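Local coordinates for protein nitrite oxidoreductase subunit A (Kuenenia stuttgartiensis, PDB 7B04) that is a molybdopterin oxidoreductase family subunit resembling NarG that holds a molybdenum atom, an iron/sulfur cluster and two MD1 groups, at residues L301-G306 against K519-H524; K329-T334 against A344-P349; D295-K300 against V320-E325. One frame throughout, in Å; residues are numbered along the deposited sequence.

Interaction 1: L301-G306 against K519-H524. With MD1 (phosphoric acid 4-(2-amino-4-oxo-3,4,5,6,-tetrahydro-pteridin-6-yl)-2-hydroxy-3,4-dimercapto-but-3-en-yl ester guanylate ester), chain C.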
loop_
_atom_site.group_PDB
_atom_site.type_symbol
_atom_site.label_atom_id
_atom_site.label_comp_id
_atom_site.label_asym_id
_atom_site.label_seq_id
_atom_site.Cartn_x
_atom_site.Cartn_y
_atom_site.Cartn_z
ATOM N N LEU B 301 12.592 -24.724 1.342
ATOM C CA LEU B 301 11.425 -24.728 2.223
ATOM C C LEU B 301 11.497 -23.461 3.053
ATOM O O LEU B 301 12.367 -23.324 3.921
ATOM C CB LEU B 301 11.356 -25.963 3.120
ATOM C CG LEU B 301 10.221 -25.814 4.145
ATOM C CD1 LEU B 301 8.897 -26.323 3.605
ATOM C CD2 LEU B 301 10.555 -26.502 5.459
ATOM N N LEU B 302 10.572 -22.552 2.789
ATOM C CA LEU B 302 10.575 -21.219 3.363
ATOM C C LEU B 302 9.418 -21.077 4.343
ATOM O O LEU B 302 8.255 -21.218 3.954
ATOM C CB LEU B 302 10.484 -20.188 2.247
ATOM C CG LEU B 302 10.404 -18.786 2.782
ATOM C CD1 LEU B 302 11.638 -18.622 3.582
ATOM C CD2 LEU B 302 10.485 -17.935 1.599
ATOM N N ILE B 303 9.736 -20.750 5.594
ATOM C CA ILE B 303 8.759 -20.701 6.676
ATOM C C ILE B 303 8.556 -19.257 7.113
ATOM O O ILE B 303 9.526 -18.519 7.326
ATOM C CB ILE B 303 9.200 -21.580 7.860
ATOM C CG1 ILE B 303 9.273 -23.049 7.434
ATOM C CG2 ILE B 303 8.254 -21.410 9.044
ATOM C CD1 ILE B 303 10.045 -23.921 8.392
ATOM N N GLN B 304 7.290 -18.864 7.257
ATOM C CA GLN B 304 6.899 -17.506 7.617
ATOM C C GLN B 304 6.004 -17.596 8.843
ATOM O O GLN B 304 4.955 -18.248 8.794
ATOM C CB GLN B 304 6.153 -16.816 6.462
ATOM C CG GLN B 304 7.035 -16.135 5.426
ATOM C CD GLN B 304 6.411 -16.144 4.038
ATOM O OE1 GLN B 304 5.745 -17.106 3.651
ATOM N NE2 GLN B 304 6.616 -15.067 3.289
ATOM N N THR B 305 6.412 -16.961 9.942
ATOM C CA THR B 305 5.683 -17.096 11.206
ATOM C C THR B 305 4.980 -15.818 11.656
ATOM O O THR B 305 3.801 -15.861 11.985
ATOM C CB THR B 305 6.631 -17.648 12.302
ATOM O OG1 THR B 305 5.871 -18.126 13.424
ATOM C CG2 THR B 305 7.625 -16.621 12.773
ATOM N N GLY B 306 5.661 -14.676 11.701
ATOM C CA GLY B 306 5.068 -13.449 12.184
ATOM C C GLY B 306 5.192 -12.323 11.183
ATOM O O GLY B 306 5.298 -11.152 11.565
ATOM N N LYS B 519 16.835 -29.029 2.527
ATOM C CA LYS B 519 17.899 -28.031 2.650
ATOM C C LYS B 519 17.844 -27.141 1.409
ATOM O O LYS B 519 17.646 -27.663 0.302
ATOM C CB LYS B 519 19.268 -28.715 2.760
ATOM C CG LYS B 519 19.626 -29.159 4.179
ATOM C CD LYS B 519 21.118 -29.041 4.457
ATOM C CE LYS B 519 21.470 -29.551 5.849
ATOM N NZ LYS B 519 22.830 -29.097 6.247
ATOM N N PRO B 520 18.021 -25.808 1.531
ATOM C CA PRO B 520 18.016 -24.927 2.698
ATOM C C PRO B 520 16.634 -24.653 3.240
ATOM O O PRO B 520 15.653 -24.573 2.493
ATOM C CB PRO B 520 18.609 -23.627 2.138
ATOM C CG PRO B 520 19.335 -24.025 0.891
ATOM C CD PRO B 520 18.410 -25.054 0.331
ATOM N N VAL B 521 16.556 -24.561 4.561
ATOM C CA VAL B 521 15.336 -24.213 5.274
ATOM C C VAL B 521 15.552 -22.828 5.866
ATOM O O VAL B 521 16.613 -22.560 6.451
ATOM C CB VAL B 521 15.006 -25.243 6.370
ATOM C CG1 VAL B 521 13.984 -24.688 7.361
ATOM C CG2 VAL B 521 14.519 -26.542 5.752
ATOM N N ALA B 522 14.565 -21.951 5.709
ATOM C CA ALA B 522 14.654 -20.606 6.254
ATOM C C ALA B 522 13.364 -20.264 6.979
ATOM O O ALA B 522 12.266 -20.508 6.468
ATOM C CB ALA B 522 14.917 -19.570 5.154
ATOM N N ILE B 523 13.510 -19.717 8.183
ATOM C CA ILE B 523 12.392 -19.254 8.991
ATOM C C ILE B 523 12.426 -17.736 8.979
ATOM O O ILE B 523 13.435 -17.126 9.356
ATOM C CB ILE B 523 12.455 -19.795 10.427
ATOM C CG1 ILE B 523 12.501 -21.320 10.413
ATOM C CG2 ILE B 523 11.257 -19.311 11.219
ATOM C CD1 ILE B 523 12.847 -21.939 11.744
ATOM N N HIS B 524 11.331 -17.126 8.547
ATOM C CA HIS B 524 11.221 -15.679 8.475
ATOM C C HIS B 524 10.102 -15.206 9.384
ATOM O O HIS B 524 9.025 -15.814 9.438
ATOM C CB HIS B 524 10.988 -15.212 7.043
ATOM C CG HIS B 524 12.192 -15.369 6.169
ATOM N ND1 HIS B 524 13.116 -14.367 5.980
ATOM C CD2 HIS B 524 12.653 -16.436 5.480
ATOM C CE1 HIS B 524 14.074 -14.797 5.180
ATOM N NE2 HIS B 524 13.816 -16.051 4.861
HETATM P PB MD1 C . 5.322 -7.140 9.770
HETATM O O3B MD1 C . 4.309 -6.906 11.047
HETATM O O1B MD1 C . 4.635 -7.992 8.730
HETATM O O2B MD1 C . 6.573 -7.838 10.246
HETATM O O3A MD1 C . 5.708 -5.670 9.126
HETATM C C10 MD1 C . 6.506 -4.766 9.841
HETATM C C11 MD1 C . 7.384 -3.966 8.835
HETATM O O11 MD1 C . 6.476 -3.792 7.524
HETATM C C12 MD1 C . 7.854 -2.859 9.428
HETATM S S12 MD1 C . 8.335 -2.944 11.177
HETATM C C13 MD1 C . 8.095 -1.475 8.770
HETATM S S13 MD1 C . 8.762 -0.182 9.855
HETATM C C14 MD1 C . 7.789 -1.106 7.414
HETATM N N15 MD1 C . 6.187 -1.167 7.344
HETATM C C16 MD1 C . 5.694 -1.171 6.028
HETATM C C15 MD1 C . 4.475 -0.417 5.632
HETATM O O14 MD1 C . 3.883 0.225 6.433
HETATM N N17 MD1 C . 4.011 -0.477 4.220
HETATM C C17 MD1 C . 4.786 -1.317 3.178
HETATM N N16 MD1 C . 4.326 -1.367 1.803
HETATM N N18 MD1 C . 6.024 -2.086 3.579
HETATM C C20 MD1 C . 6.489 -2.036 4.941
HETATM N N8 MD1 C . 7.633 -2.736 5.368
HETATM C C7 MD1 C . 8.544 -1.829 6.330
HETATM P PA MD1 C . 2.722 -7.351 11.079
HETATM O O1A MD1 C . 2.043 -6.594 12.193
HETATM O O2A MD1 C . 2.095 -6.994 9.754
HETATM O "O5'" MD1 C . 2.543 -8.968 11.347
HETATM C "C5'" MD1 C . 2.621 -9.851 10.268
HETATM C "C4'" MD1 C . 1.625 -11.050 10.445
HETATM O "O4'" MD1 C . 1.816 -11.775 11.814
HETATM C "C1'" MD1 C . 0.355 -11.981 12.303
HETATM N N9 MD1 C . 0.283 -12.176 13.774
HETATM C C4 MD1 C . 0.771 -13.287 14.316
HETATM N N3 MD1 C . 1.438 -14.479 13.718
HETATM C C2 MD1 C . 1.884 -15.575 14.576
HETATM N N2 MD1 C . 2.534 -16.735 13.992
HETATM N N1 MD1 C . 1.680 -15.504 16.002
HETATM C C6 MD1 C . 1.038 -14.357 16.568
HETATM O O6 MD1 C . 0.869 -14.291 17.738
HETATM C C5 MD1 C . 0.572 -13.212 15.661
HETATM N N7 MD1 C . -0.035 -12.058 15.922
HETATM C C8 MD1 C . -0.222 -11.406 14.757
HETATM C "C2'" MD1 C . -0.189 -10.887 11.952
HETATM O "O2'" MD1 C . -1.640 -11.016 11.925
HETATM C "C3'" MD1 C . 0.413 -10.637 10.425
HETATM O "O3'" MD1 C . -0.343 -11.422 9.459
#

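Interaction 2: K329-T334 against A344-P349. With MD1 (phosphoric acid 4-(2-amino-4-oxo-3,4,5,6,-tetrahydro-pteridin-6-yl)-2-hydroxy-3,4-dimercapto-but-3-en-yl ester guanylate ester), chain C.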
loop_
_atom_site.group_PDB
_atom_site.type_symbol
_atom_site.label_atom_id
_atom_site.label_comp_id
_atom_site.label_asym_id
_atom_site.label_seq_id
_atom_site.Cartn_x
_atom_site.Cartn_y
_atom_site.Cartn_z
ATOM N N LYS B 329 9.104 -25.004 -1.219
ATOM C CA LYS B 329 7.868 -25.082 -0.456
ATOM C C LYS B 329 7.760 -23.876 0.467
ATOM O O LYS B 329 8.749 -23.461 1.080
ATOM C CB LYS B 329 7.795 -26.375 0.361
ATOM C CG LYS B 329 7.409 -27.616 -0.423
ATOM C CD LYS B 329 7.156 -28.784 0.522
ATOM C CE LYS B 329 6.636 -30.008 -0.214
ATOM N NZ LYS B 329 6.337 -31.124 0.726
ATOM N N ILE B 330 6.558 -23.313 0.554
ATOM C CA ILE B 330 6.294 -22.103 1.326
ATOM C C ILE B 330 5.345 -22.451 2.465
ATOM O O ILE B 330 4.359 -23.168 2.264
ATOM C CB ILE B 330 5.708 -20.987 0.437
ATOM C CG1 ILE B 330 6.697 -20.623 -0.672
ATOM C CG2 ILE B 330 5.364 -19.758 1.267
ATOM C CD1 ILE B 330 6.109 -19.748 -1.755
ATOM N N VAL B 331 5.645 -21.944 3.661
ATOM C CA VAL B 331 4.835 -22.188 4.849
ATOM C C VAL B 331 4.556 -20.860 5.538
ATOM O O VAL B 331 5.466 -20.040 5.707
ATOM C CB VAL B 331 5.532 -23.153 5.828
ATOM C CG1 VAL B 331 4.643 -23.427 7.035
ATOM C CG2 VAL B 331 5.910 -24.445 5.131
ATOM N N VAL B 332 3.302 -20.650 5.933
ATOM C CA VAL B 332 2.882 -19.462 6.665
ATOM C C VAL B 332 2.169 -19.917 7.929
ATOM O O VAL B 332 1.262 -20.754 7.867
ATOM C CB VAL B 332 1.965 -18.557 5.818
ATOM C CG1 VAL B 332 1.443 -17.398 6.651
ATOM C CG2 VAL B 332 2.710 -18.045 4.597
ATOM N N ILE B 333 2.572 -19.369 9.070
ATOM C CA ILE B 333 2.037 -19.771 10.371
ATOM C C ILE B 333 1.459 -18.515 11.013
ATOM O O ILE B 333 2.139 -17.802 11.752
ATOM C CB ILE B 333 3.102 -20.410 11.266
ATOM C CG1 ILE B 333 3.752 -21.602 10.563
ATOM C CG2 ILE B 333 2.501 -20.830 12.600
ATOM C CD1 ILE B 333 5.022 -22.078 11.230
ATOM N N THR B 334 0.179 -18.251 10.768
ATOM C CA THR B 334 -0.461 -17.040 11.254
ATOM C C THR B 334 -1.858 -17.374 11.753
ATOM O O THR B 334 -2.467 -18.349 11.295
ATOM C CB THR B 334 -0.550 -15.952 10.167
ATOM O OG1 THR B 334 -1.215 -16.474 9.010
ATOM C CG2 THR B 334 0.837 -15.450 9.781
ATOM N N ALA B 344 1.399 -19.876 0.391
ATOM C CA ALA B 344 1.901 -20.987 1.182
ATOM C C ALA B 344 1.438 -22.319 0.612
ATOM O O ALA B 344 0.325 -22.445 0.092
ATOM C CB ALA B 344 1.435 -20.853 2.631
ATOM N N ASP B 345 2.313 -23.322 0.717
ATOM C CA ASP B 345 1.930 -24.688 0.383
ATOM C C ASP B 345 0.905 -25.224 1.372
ATOM O O ASP B 345 0.017 -25.996 0.993
ATOM C CB ASP B 345 3.173 -25.580 0.361
ATOM C CG ASP B 345 3.854 -25.604 -0.995
ATOM O OD1 ASP B 345 3.454 -26.414 -1.855
ATOM O OD2 ASP B 345 4.784 -24.800 -1.205
ATOM N N TYR B 346 1.020 -24.832 2.641
ATOM C CA TYR B 346 0.056 -25.205 3.668
ATOM C C TYR B 346 0.089 -24.148 4.762
ATOM O O TYR B 346 1.170 -23.744 5.201
ATOM C CB TYR B 346 0.344 -26.604 4.236
ATOM C CG TYR B 346 1.787 -26.889 4.604
ATOM C CD1 TYR B 346 2.725 -27.218 3.632
ATOM C CD2 TYR B 346 2.203 -26.868 5.929
ATOM C CE1 TYR B 346 4.037 -27.493 3.967
ATOM C CE2 TYR B 346 3.513 -27.143 6.274
ATOM C CZ TYR B 346 4.424 -27.457 5.290
ATOM O OH TYR B 346 5.729 -27.729 5.633
ATOM N N TRP B 347 -1.090 -23.699 5.187
ATOM C CA TRP B 347 -1.220 -22.645 6.186
ATOM C C TRP B 347 -1.504 -23.252 7.553
ATOM O O TRP B 347 -2.424 -24.065 7.698
ATOM C CB TRP B 347 -2.338 -21.673 5.805
ATOM C CG TRP B 347 -2.715 -20.722 6.905
ATOM C CD1 TRP B 347 -1.892 -19.836 7.538
ATOM C CD2 TRP B 347 -4.009 -20.563 7.501
ATOM N NE1 TRP B 347 -2.594 -19.135 8.490
ATOM C CE2 TRP B 347 -3.895 -19.563 8.487
ATOM C CE3 TRP B 347 -5.252 -21.168 7.295
ATOM C CZ2 TRP B 347 -4.975 -19.156 9.266
ATOM C CZ3 TRP B 347 -6.325 -20.761 8.070
ATOM C CH2 TRP B 347 -6.179 -19.765 9.042
ATOM N N ILE B 348 -0.715 -22.856 8.547
ATOM C CA ILE B 348 -0.852 -23.366 9.910
ATOM C C ILE B 348 -1.533 -22.319 10.784
ATOM O O ILE B 348 -0.888 -21.340 11.187
ATOM C CB ILE B 348 0.512 -23.759 10.498
ATOM C CG1 ILE B 348 1.168 -24.854 9.655
ATOM C CG2 ILE B 348 0.360 -24.219 11.942
ATOM C CD1 ILE B 348 2.617 -25.108 10.008
ATOM N N PRO B 349 -2.823 -22.465 11.088
ATOM C CA PRO B 349 -3.445 -21.572 12.070
ATOM C C PRO B 349 -2.830 -21.780 13.445
ATOM O O PRO B 349 -2.393 -22.879 13.795
ATOM C CB PRO B 349 -4.923 -21.987 12.048
ATOM C CG PRO B 349 -5.101 -22.704 10.746
ATOM C CD PRO B 349 -3.797 -23.394 10.493
HETATM P PB MD1 C . 5.322 -7.140 9.770
HETATM O O3B MD1 C . 4.309 -6.906 11.047
HETATM O O1B MD1 C . 4.635 -7.992 8.730
HETATM O O2B MD1 C . 6.573 -7.838 10.246
HETATM O O3A MD1 C . 5.708 -5.670 9.126
HETATM C C10 MD1 C . 6.506 -4.766 9.841
HETATM C C11 MD1 C . 7.384 -3.966 8.835
HETATM O O11 MD1 C . 6.476 -3.792 7.524
HETATM C C12 MD1 C . 7.854 -2.859 9.428
HETATM S S12 MD1 C . 8.335 -2.944 11.177
HETATM C C13 MD1 C . 8.095 -1.475 8.770
HETATM S S13 MD1 C . 8.762 -0.182 9.855
HETATM C C14 MD1 C . 7.789 -1.106 7.414
HETATM N N15 MD1 C . 6.187 -1.167 7.344
HETATM C C16 MD1 C . 5.694 -1.171 6.028
HETATM C C15 MD1 C . 4.475 -0.417 5.632
HETATM O O14 MD1 C . 3.883 0.225 6.433
HETATM N N17 MD1 C . 4.011 -0.477 4.220
HETATM C C17 MD1 C . 4.786 -1.317 3.178
HETATM N N16 MD1 C . 4.326 -1.367 1.803
HETATM N N18 MD1 C . 6.024 -2.086 3.579
HETATM C C20 MD1 C . 6.489 -2.036 4.941
HETATM N N8 MD1 C . 7.633 -2.736 5.368
HETATM C C7 MD1 C . 8.544 -1.829 6.330
HETATM P PA MD1 C . 2.722 -7.351 11.079
HETATM O O1A MD1 C . 2.043 -6.594 12.193
HETATM O O2A MD1 C . 2.095 -6.994 9.754
HETATM O "O5'" MD1 C . 2.543 -8.968 11.347
HETATM C "C5'" MD1 C . 2.621 -9.851 10.268
HETATM C "C4'" MD1 C . 1.625 -11.050 10.445
HETATM O "O4'" MD1 C . 1.816 -11.775 11.814
HETATM C "C1'" MD1 C . 0.355 -11.981 12.303
HETATM N N9 MD1 C . 0.283 -12.176 13.774
HETATM C C4 MD1 C . 0.771 -13.287 14.316
HETATM N N3 MD1 C . 1.438 -14.479 13.718
HETATM C C2 MD1 C . 1.884 -15.575 14.576
HETATM N N2 MD1 C . 2.534 -16.735 13.992
HETATM N N1 MD1 C . 1.680 -15.504 16.002
HETATM C C6 MD1 C . 1.038 -14.357 16.568
HETATM O O6 MD1 C . 0.869 -14.291 17.738
HETATM C C5 MD1 C . 0.572 -13.212 15.661
HETATM N N7 MD1 C . -0.035 -12.058 15.922
HETATM C C8 MD1 C . -0.222 -11.406 14.757
HETATM C "C2'" MD1 C . -0.189 -10.887 11.952
HETATM O "O2'" MD1 C . -1.640 -11.016 11.925
HETATM C "C3'" MD1 C . 0.413 -10.637 10.425
HETATM O "O3'" MD1 C . -0.343 -11.422 9.459
#

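Interaction 3: D295-K300 against V320-E325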
loop_
_atom_site.group_PDB
_atom_site.type_symbol
_atom_site.label_atom_id
_atom_site.label_comp_id
_atom_site.label_asym_id
_atom_site.label_seq_id
_atom_site.Cartn_x
_atom_site.Cartn_y
_atom_site.Cartn_z
ATOM N N ASP B 295 18.428 -13.504 -1.845
ATOM C CA ASP B 295 18.874 -14.777 -1.284
ATOM C C ASP B 295 17.702 -15.677 -0.898
ATOM O O ASP B 295 17.810 -16.903 -1.008
ATOM C CB ASP B 295 19.758 -14.488 -0.060
ATOM C CG ASP B 295 20.455 -15.726 0.511
ATOM O OD1 ASP B 295 19.998 -16.867 0.315
ATOM O OD2 ASP B 295 21.485 -15.543 1.194
ATOM N N VAL B 296 16.564 -15.104 -0.486
ATOM C CA VAL B 296 15.443 -15.959 -0.090
ATOM C C VAL B 296 14.985 -16.830 -1.258
ATOM O O VAL B 296 14.513 -17.955 -1.054
ATOM C CB VAL B 296 14.283 -15.147 0.535
ATOM C CG1 VAL B 296 13.792 -14.074 -0.360
ATOM C CG2 VAL B 296 13.148 -16.049 0.882
ATOM N N ARG B 297 15.148 -16.356 -2.498
ATOM C CA ARG B 297 14.738 -17.181 -3.629
ATOM C C ARG B 297 15.643 -18.395 -3.803
ATOM O O ARG B 297 15.345 -19.258 -4.636
ATOM C CB ARG B 297 14.713 -16.351 -4.921
ATOM C CG ARG B 297 13.880 -16.973 -6.050
ATOM C CD ARG B 297 13.681 -16.029 -7.232
ATOM N NE ARG B 297 14.865 -15.917 -8.081
ATOM C CZ ARG B 297 14.933 -15.152 -9.166
ATOM N NH1 ARG B 297 16.049 -15.109 -9.882
ATOM N NH2 ARG B 297 13.881 -14.435 -9.542
ATOM N N PHE B 298 16.730 -18.486 -3.034
ATOM C CA PHE B 298 17.508 -19.715 -2.962
ATOM C C PHE B 298 16.873 -20.746 -2.035
ATOM O O PHE B 298 17.199 -21.932 -2.135
ATOM C CB PHE B 298 18.934 -19.420 -2.484
ATOM C CG PHE B 298 19.778 -18.683 -3.487
ATOM C CD1 PHE B 298 19.435 -18.664 -4.828
ATOM C CD2 PHE B 298 20.920 -18.011 -3.085
ATOM C CE1 PHE B 298 20.216 -17.987 -5.748
ATOM C CE2 PHE B 298 21.704 -17.333 -3.999
ATOM C CZ PHE B 298 21.352 -17.322 -5.333
ATOM N N SER B 299 15.981 -20.320 -1.139
ATOM C CA SER B 299 15.377 -21.232 -0.175
ATOM C C SER B 299 14.476 -22.245 -0.873
ATOM O O SER B 299 13.793 -21.923 -1.849
ATOM C CB SER B 299 14.574 -20.450 0.865
ATOM O OG SER B 299 15.410 -19.588 1.618
ATOM N N LYS B 300 14.481 -23.483 -0.365
ATOM C CA LYS B 300 13.619 -24.534 -0.891
ATOM C C LYS B 300 12.478 -24.943 0.033
ATOM O O LYS B 300 11.489 -25.499 -0.451
ATOM C CB LYS B 300 14.457 -25.767 -1.260
ATOM C CG LYS B 300 15.483 -25.459 -2.343
ATOM C CD LYS B 300 14.808 -24.849 -3.571
ATOM C CE LYS B 300 15.819 -24.448 -4.638
ATOM N NZ LYS B 300 15.174 -23.755 -5.793
ATOM N N VAL B 320 10.006 -14.228 -2.912
ATOM C CA VAL B 320 9.356 -15.325 -2.190
ATOM C C VAL B 320 8.263 -15.984 -3.023
ATOM O O VAL B 320 8.155 -17.212 -3.040
ATOM C CB VAL B 320 8.822 -14.878 -0.807
ATOM C CG1 VAL B 320 7.676 -13.907 -0.913
ATOM C CG2 VAL B 320 8.326 -16.082 -0.055
ATOM N N THR B 321 7.430 -15.190 -3.704
ATOM C CA THR B 321 6.356 -15.758 -4.513
ATOM C C THR B 321 6.894 -16.735 -5.547
ATOM O O THR B 321 6.193 -17.675 -5.939
ATOM C CB THR B 321 5.561 -14.648 -5.206
ATOM O OG1 THR B 321 6.418 -13.935 -6.108
ATOM C CG2 THR B 321 4.987 -13.683 -4.184
ATOM N N GLU B 322 8.127 -16.531 -5.997
ATOM C CA GLU B 322 8.731 -17.346 -7.040
ATOM C C GLU B 322 9.417 -18.589 -6.483
ATOM O O GLU B 322 10.038 -19.332 -7.248
ATOM C CB GLU B 322 9.721 -16.507 -7.853
ATOM C CG GLU B 322 9.042 -15.421 -8.677
ATOM C CD GLU B 322 10.011 -14.380 -9.202
ATOM O OE1 GLU B 322 11.217 -14.470 -8.890
ATOM O OE2 GLU B 322 9.561 -13.462 -9.920
ATOM N N VAL B 323 9.322 -18.828 -5.172
ATOM C CA VAL B 323 9.872 -20.054 -4.604
ATOM C C VAL B 323 8.979 -21.243 -4.937
ATOM O O VAL B 323 9.463 -22.375 -5.068
ATOM C CB VAL B 323 10.059 -19.890 -3.083
ATOM C CG1 VAL B 323 10.459 -21.205 -2.426
ATOM C CG2 VAL B 323 11.091 -18.813 -2.791
ATOM N N MET B 324 7.680 -21.010 -5.126
ATOM C CA MET B 324 6.789 -22.066 -5.588
ATOM C C MET B 324 7.022 -22.428 -7.048
ATOM O O MET B 324 6.350 -23.333 -7.553
ATOM C CB MET B 324 5.328 -21.649 -5.391
ATOM C CG MET B 324 4.868 -20.572 -6.356
ATOM S SD MET B 324 3.116 -20.191 -6.191
ATOM C CE MET B 324 3.119 -19.290 -4.645
ATOM N N GLU B 325 7.947 -21.752 -7.731
ATOM C CA GLU B 325 8.216 -22.005 -9.141
ATOM C C GLU B 325 9.559 -22.672 -9.393
ATOM O O GLU B 325 9.873 -22.982 -10.547
ATOM C CB GLU B 325 8.154 -20.689 -9.926
ATOM C CG GLU B 325 6.821 -19.985 -9.854
ATOM C CD GLU B 325 6.841 -18.645 -10.563
ATOM O OE1 GLU B 325 7.921 -18.233 -11.042
ATOM O OE2 GLU B 325 5.774 -18.002 -10.643
#

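Interaction 1: L301-G306 against K519-H524
Ile-303 grips the neighbouring strand through both of its backbone polar atoms: its N donates to Ala-522 O (2.7 Å) and its O accepts from His-524 N (2.6 Å). Leu-301 does the same two residues earlier, between Pro-520 O and Ala-522 N, and Thr-305 N closes the series on His-524 O (2.9 Å). All five bonds are nearly straight, as parallel strands 15° apart allow.

On one face, Leu-301 CD2 lies alongside Val-521 CG2 (4.0 Å). Ile-303, its CG1 turned beside the backbone N (chi1 -63°), sends CD1 back to a place 4.1 Å from both Val-521 CG1 and Ile-523 CG1. Branched aliphatic residues suit this face because helix 505-517 covers it. On the other face, Leu-302 and the small Ala-522 keep company with His-524, whose ND1 is hydrogen-bonded to Trp-562 NE1, the two rings meeting nearly parallel.

Beyond the strand end, Thr-305, positioned by His-524 O, offers its own O to MD1 N2 (2.5 Å), a weak, bent bond, and Gly-306 O lies near MD1 C5'. A ligand met where parallel strands end is characteristic of Rossmann-like nucleotide-binding folds.

Interaction 2: K329-T334 against A344-P349
Here the parallel sheet reaches one of its two outermost strands within this chain: strand 329-332 is joined by the short, weakly bonded strand 346-347. Backbone pairing is sparse, with Ile-348 N donating almost straight to Val-332 O (3.0 Å) and Thr-334 N adding a weak bond to Ile-348 O.

At the start of the contact an aspartate completes the pairing. Asp-345 N donates to Ile-330 O (2.6 Å), and its carboxylate turns back so that OD2 takes Ile-330 N (2.9 Å) on its anti lone pair, the side away from OD1. One residue thus satisfies both backbone atoms of Ile-330.

Ile-333 and Ile-348 lie side by side, CG1 to CD1 3.7 Å, beneath helix 505-517. Tyr-346, with its ring swung between the backbone N and carbonyl carbon (chi1 47°), brings its phenol end obliquely against Val-331 CG2; the same ring makes a cation-pi contact with Arg-510. Small Ala-344 fits its CB against Val-332 CG2 (3.7 Å). Trp-347 reaches across to Thr-334 and donates NE1 weakly to its O (2.9 Å), which lies near the indole plane.

Ile-333 O accepts a hydrogen bond from MD1 N2 (2.5 Å). Because Tyr-346 and Trp-347 also pair antiparallel with a strand of the subunit B chain, this is a sheet edge that both borders a nucleotide-binding site and continues across a subunit interface.

Interaction 3: D295-K300 against V320-E325
One ion pair joins Arg-297 to Glu-322: NH2 donates to OE1 at 2.7 Å, with the carboxylate oxygen at the edge of the guanidinium and only 11° out of its plane. The planes are 34° apart, and a single N-H meets a single oxygen. The bend at chi3 (77°) carries the otherwise extended arginine chain across, and its CD also rests near Glu-322 OE1 (3.4 Å). In this buried setting the glutamate has further partners, a weak bond from His-318 ND1 and a long, weak ion pair with Arg-326, which probably help to stabilise its negative charge.

Van der Waals packing is carried by Val-323, whose two branches touch the facing backbone at separate places. CG1 approaches Ser-299 O (3.5 Å), while CG2 lies by Val-296 O (3.9 Å) and Arg-297 CA (4.1 Å).

Backbone bonds within each segment shape the surfaces that meet: Ser-299 N closes a turn on Val-296 O, and Val-323 N holds to Val-320 O. Val-395 of the subunit B chain packs on Arg-297. The contact joins the lead-in to strand 301-304 with the end of helix 314-321, the helix of a beta-alpha-beta crossover that returns to strand 329-332.

How the interactions relate
Interactions 1 and 2 share one parallel sheet, their centres about 10 Å apart, with strands 301-304 and 329-332 side by side. Leu-302 N and Lys-329 O (2.7 Å), like Gln-304 O and Ile-333 N (2.6 Å), probably hydrogen-bond between them. Interaction 3 lies at the other end of these strands and on the helical layer: Lys-329 N probably bonds Lys-300 O (2.6 Å), and Leu-302 CD2 packs against both Val-296 and Val-320. The strand ends of interactions 1 and 2 converge on the same MD1 atom, N2, through Thr-305 O and Ile-333 O. Interaction 3 makes no such ligand contact; it joins the lead-in to strand 301-304 to the helix of the crossover linking the two strands.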